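PDB 1PC6: protein ninB from Enterobacteria phage lambda, which probably helps to initiate genetic exchange in the phage's recombination, playing a part similar to that of the bacterial RecFOR proteins. Local coordinates for residues A[124-128]-A[129-133]; A[60-64]-A[65-69]. One frame throughout, in Å; residues are numbered along the deposited sequence.

Contact 1. Residues A[124-128]-A[129-133]; sequences GVKWS and DEARL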
# COMPACT_ATOMS: atom_id res chain seq x y z
N GLY A 124 -6.01 -27.03 -6.96
CA GLY A 124 -6.76 -27.66 -5.88
C GLY A 124 -6.78 -26.83 -4.62
O GLY A 124 -6.97 -27.33 -3.50
N VAL A 125 -6.57 -25.54 -4.80
CA VAL A 125 -6.55 -24.62 -3.69
C VAL A 125 -7.93 -24.50 -3.06
O VAL A 125 -8.93 -24.29 -3.76
CB VAL A 125 -6.07 -23.20 -4.16
CG1 VAL A 125 -6.30 -22.18 -3.05
CG2 VAL A 125 -4.60 -23.24 -4.54
N LYS A 126 -8.00 -24.67 -1.74
CA LYS A 126 -9.26 -24.52 -1.03
C LYS A 126 -9.30 -23.05 -0.63
O LYS A 126 -8.41 -22.57 0.08
CB LYS A 126 -9.28 -25.39 0.23
CG LYS A 126 -10.55 -25.24 1.05
CD LYS A 126 -10.48 -25.95 2.40
CE LYS A 126 -11.68 -25.59 3.29
NZ LYS A 126 -12.99 -25.87 2.61
N TRP A 127 -10.32 -22.32 -1.09
CA TRP A 127 -10.44 -20.89 -0.79
C TRP A 127 -11.01 -20.62 0.58
O TRP A 127 -12.13 -21.02 0.88
CB TRP A 127 -11.29 -20.22 -1.86
CG TRP A 127 -10.68 -20.32 -3.20
CD1 TRP A 127 -11.13 -21.04 -4.26
CD2 TRP A 127 -9.46 -19.71 -3.62
NE1 TRP A 127 -10.27 -20.92 -5.33
CE2 TRP A 127 -9.23 -20.10 -4.96
CE3 TRP A 127 -8.53 -18.86 -3.00
CZ2 TRP A 127 -8.11 -19.68 -5.69
CZ3 TRP A 127 -7.41 -18.45 -3.72
CH2 TRP A 127 -7.22 -18.86 -5.05
N SER A 128 -10.22 -19.93 1.41
CA SER A 128 -10.58 -19.61 2.80
C SER A 128 -11.76 -18.68 2.96
O SER A 128 -12.54 -18.82 3.91
CB SER A 128 -9.37 -19.00 3.52
OG SER A 128 -9.02 -17.75 2.95
N ASP A 129 -11.88 -17.73 2.03
CA ASP A 129 -12.95 -16.75 2.06
C ASP A 129 -14.29 -17.44 1.89
O ASP A 129 -15.25 -17.12 2.60
CB ASP A 129 -12.72 -15.71 0.97
CG ASP A 129 -13.06 -14.31 1.44
OD1 ASP A 129 -12.71 -13.97 2.60
OD2 ASP A 129 -13.67 -13.55 0.66
N GLU A 130 -14.36 -18.38 0.95
CA GLU A 130 -15.59 -19.14 0.71
C GLU A 130 -15.91 -19.96 1.96
O GLU A 130 -17.08 -20.16 2.30
CB GLU A 130 -15.43 -20.13 -0.44
CG GLU A 130 -15.33 -19.57 -1.85
CD GLU A 130 -15.20 -20.70 -2.87
OE1 GLU A 130 -14.99 -20.41 -4.08
OE2 GLU A 130 -15.32 -21.89 -2.47
N ALA A 131 -14.88 -20.46 2.63
CA ALA A 131 -15.04 -21.27 3.83
C ALA A 131 -15.74 -20.47 4.93
O ALA A 131 -16.65 -20.97 5.59
CB ALA A 131 -13.69 -21.75 4.31
N ARG A 132 -15.30 -19.24 5.13
CA ARG A 132 -15.90 -18.39 6.14
C ARG A 132 -17.36 -18.16 5.75
O ARG A 132 -18.27 -18.46 6.52
CB ARG A 132 -15.18 -17.03 6.21
CG ARG A 132 -13.88 -17.01 7.01
CD ARG A 132 -12.95 -15.90 6.49
NE ARG A 132 -11.85 -15.55 7.40
CZ ARG A 132 -12.01 -14.85 8.53
NH1 ARG A 132 -13.22 -14.44 8.90
NH2 ARG A 132 -10.94 -14.56 9.29
N LEU A 133 -17.56 -17.62 4.55
CA LEU A 133 -18.88 -17.32 4.01
C LEU A 133 -19.90 -18.46 4.20
O LEU A 133 -21.07 -18.20 4.50
CB LEU A 133 -18.75 -16.97 2.53
CG LEU A 133 -19.97 -16.36 1.84
CD1 LEU A 133 -20.41 -15.09 2.58
CD2 LEU A 133 -19.63 -16.07 0.38
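W127 and A131 meet through the backbone: the carbonyl oxygen of W127 accepts the amide of A131, with N to O at 3.3 Å. One residue on, the amide N of R132 reaches the carbonyl O of S128 at 3.0 Å, and both bonds are moderately bent. Together with the bond from N of L133 to O of D129 at 3.1 Å, they set up the first turn of helix 128-140. W127 occupies the N-cap position, where a polar side chain often closes the leading amides, but an indole has no acceptor to offer. The hydroxyl of S128, set between the backbone N and the carbonyl carbon (chi1 65°), instead bonds to the carboxylate of D55 on helix 43-59, and the carbonyl O of K126 is taken up by the side-chain NE2 of Q59. Acidic D129 and E130 sit in this opening turn, where negative charge would probably interact favourably with the helix dipole. The extended E130 chain runs past the indole, bringing OE1 within 3.9 Å of CD1 of W127, with carboxylate and ring planes 54° apart. Within the lead-in, CG1 of V125 lies 3.8 Å above one indole face, toward its rim, while W127 also packs against C52 and D55.

Contact 2. Residues A[60-64]-A[65-69]; sequences VEWHG and RWLDA
Two first torsions bring E61 and W66 together: CG of E61 lies between its backbone N and carbonyl carbon (chi1 78°), while CG of W66 stands beside the backbone N (chi1 -58°), turning the indole back across the glutamate. CB of E61 then sits over the face of the six-membered ring, 3.8 Å from its centroid, in a CH-pi contact. Beyond CB the glutamate bends at chi2, its carboxylate nearly perpendicular to the indole, and OE2 accepts the amide N of G64 at 2.9 Å from above the carboxylate plane. This bond braces a tight hairpin-like reversal with a two-residue loop, a type I' turn from W62 to R65 with H63 and G64 at its corners. A single antiparallel hydrogen-bonded bridge closes it: N of W62 to O of R65 at 3.1 Å, and N of R65 to O of W62 at 3.2 Å. A water links the arms, lying 2.8 Å from V60 O and accepting from L67 N at 2.8 Å. CD1 of L67 packs on CB of W62 at 3.9 Å. The polar ends of W62 and R65 serve the dimer: NE1 bonds to P87 O of the second subunit, and the guanidinium forms a salt bridge with D84 of that subunit.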
# COMPACT_ATOMS: atom_id res chain seq x y z
N VAL A 60 0.10 -23.65 -2.08
CA VAL A 60 0.94 -24.12 -3.17
C VAL A 60 2.41 -23.70 -3.08
O VAL A 60 2.73 -22.53 -2.86
CB VAL A 60 0.30 -23.72 -4.52
CG1 VAL A 60 -1.16 -23.37 -4.31
CG2 VAL A 60 1.03 -22.56 -5.14
N GLU A 61 3.33 -24.66 -3.22
CA GLU A 61 4.73 -24.29 -3.16
C GLU A 61 5.29 -24.07 -4.55
O GLU A 61 5.09 -24.88 -5.45
CB GLU A 61 5.56 -25.34 -2.44
CG GLU A 61 5.89 -26.56 -3.25
CD GLU A 61 7.32 -27.00 -3.02
OE1 GLU A 61 7.71 -27.11 -1.82
OE2 GLU A 61 8.03 -27.23 -4.02
N TRP A 62 5.99 -22.95 -4.71
CA TRP A 62 6.58 -22.56 -5.97
C TRP A 62 8.02 -23.01 -6.11
O TRP A 62 8.92 -22.46 -5.46
CB TRP A 62 6.54 -21.06 -6.12
CG TRP A 62 6.69 -20.59 -7.52
CD1 TRP A 62 7.50 -19.59 -7.97
CD2 TRP A 62 5.89 -20.98 -8.65
NE1 TRP A 62 7.25 -19.33 -9.30
CE2 TRP A 62 6.26 -20.17 -9.74
CE3 TRP A 62 4.89 -21.94 -8.84
CZ2 TRP A 62 5.68 -20.28 -10.99
CZ3 TRP A 62 4.30 -22.05 -10.08
CH2 TRP A 62 4.70 -21.22 -11.15
N HIS A 63 8.24 -24.01 -6.96
CA HIS A 63 9.57 -24.52 -7.25
C HIS A 63 10.50 -24.62 -6.03
O HIS A 63 11.55 -23.98 -5.98
CB HIS A 63 10.25 -23.65 -8.33
CG HIS A 63 9.49 -23.58 -9.62
ND1 HIS A 63 9.90 -24.23 -10.76
CD2 HIS A 63 8.36 -22.92 -9.95
CE1 HIS A 63 9.05 -23.97 -11.74
NE2 HIS A 63 8.10 -23.18 -11.27
N GLY A 64 10.10 -25.43 -5.05
CA GLY A 64 10.95 -25.61 -3.89
C GLY A 64 10.80 -24.72 -2.67
O GLY A 64 11.44 -24.99 -1.65
N ARG A 65 10.01 -23.66 -2.74
CA ARG A 65 9.85 -22.82 -1.57
C ARG A 65 8.49 -22.15 -1.45
O ARG A 65 7.79 -21.93 -2.44
CB ARG A 65 10.97 -21.77 -1.50
CG ARG A 65 10.87 -20.60 -2.47
CD ARG A 65 12.05 -19.65 -2.23
NE ARG A 65 11.74 -18.26 -2.56
CZ ARG A 65 12.58 -17.24 -2.42
NH1 ARG A 65 13.81 -17.45 -1.95
NH2 ARG A 65 12.20 -16.00 -2.73
N TRP A 66 8.11 -21.82 -0.22
CA TRP A 66 6.84 -21.18 0.01
C TRP A 66 7.00 -19.67 -0.01
O TRP A 66 7.90 -19.12 0.61
CB TRP A 66 6.27 -21.64 1.34
CG TRP A 66 6.09 -23.12 1.39
CD1 TRP A 66 7.06 -24.04 1.62
CD2 TRP A 66 4.88 -23.85 1.15
NE1 TRP A 66 6.53 -25.31 1.54
CE2 TRP A 66 5.20 -25.22 1.25
CE3 TRP A 66 3.56 -23.49 0.86
CZ2 TRP A 66 4.24 -26.23 1.07
CZ3 TRP A 66 2.61 -24.49 0.68
CH2 TRP A 66 2.95 -25.84 0.79
N LEU A 67 6.11 -19.01 -0.73
CA LEU A 67 6.16 -17.57 -0.84
C LEU A 67 5.01 -16.95 -0.08
O LEU A 67 3.94 -17.55 0.02
CB LEU A 67 6.07 -17.16 -2.30
CG LEU A 67 7.00 -17.95 -3.21
CD1 LEU A 67 6.81 -17.44 -4.62
CD2 LEU A 67 8.44 -17.80 -2.73
N ASP A 68 5.23 -15.75 0.44
CA ASP A 68 4.21 -15.05 1.18
C ASP A 68 3.30 -14.33 0.20
O ASP A 68 3.61 -14.25 -0.98
CB ASP A 68 4.85 -14.06 2.16
CG ASP A 68 6.08 -13.39 1.59
OD1 ASP A 68 5.99 -12.18 1.27
OD2 ASP A 68 7.12 -14.08 1.46
N ALA A 69 2.17 -13.82 0.68
CA ALA A 69 1.22 -13.14 -0.19
C ALA A 69 1.83 -12.05 -1.05
O ALA A 69 1.51 -11.93 -2.23
CB ALA A 69 0.07 -12.57 0.63
O HOH W 1 3.79 -20.44 -1.32

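Following the chain from the N terminus, helix 43-59 runs into contact 2, whose tight turn in 60-69 reverses the chain before helix 69-80 begins. The strands 84-87 and 94-97 and helix 106-122 intervene, and only then does contact 1, in 124-133, carry the chain into helix 128-140. Each is therefore a local connection between successive helices; the two lie in series and neither encloses nor crosses the other. In space they touch, V125 CG2 lying 3.4 Å from V60 CG1, although their centres are about 19 Å apart. Helix 43-59 ties them together: contact 2 leaves its C-terminal end, and contact 1 packs along its side.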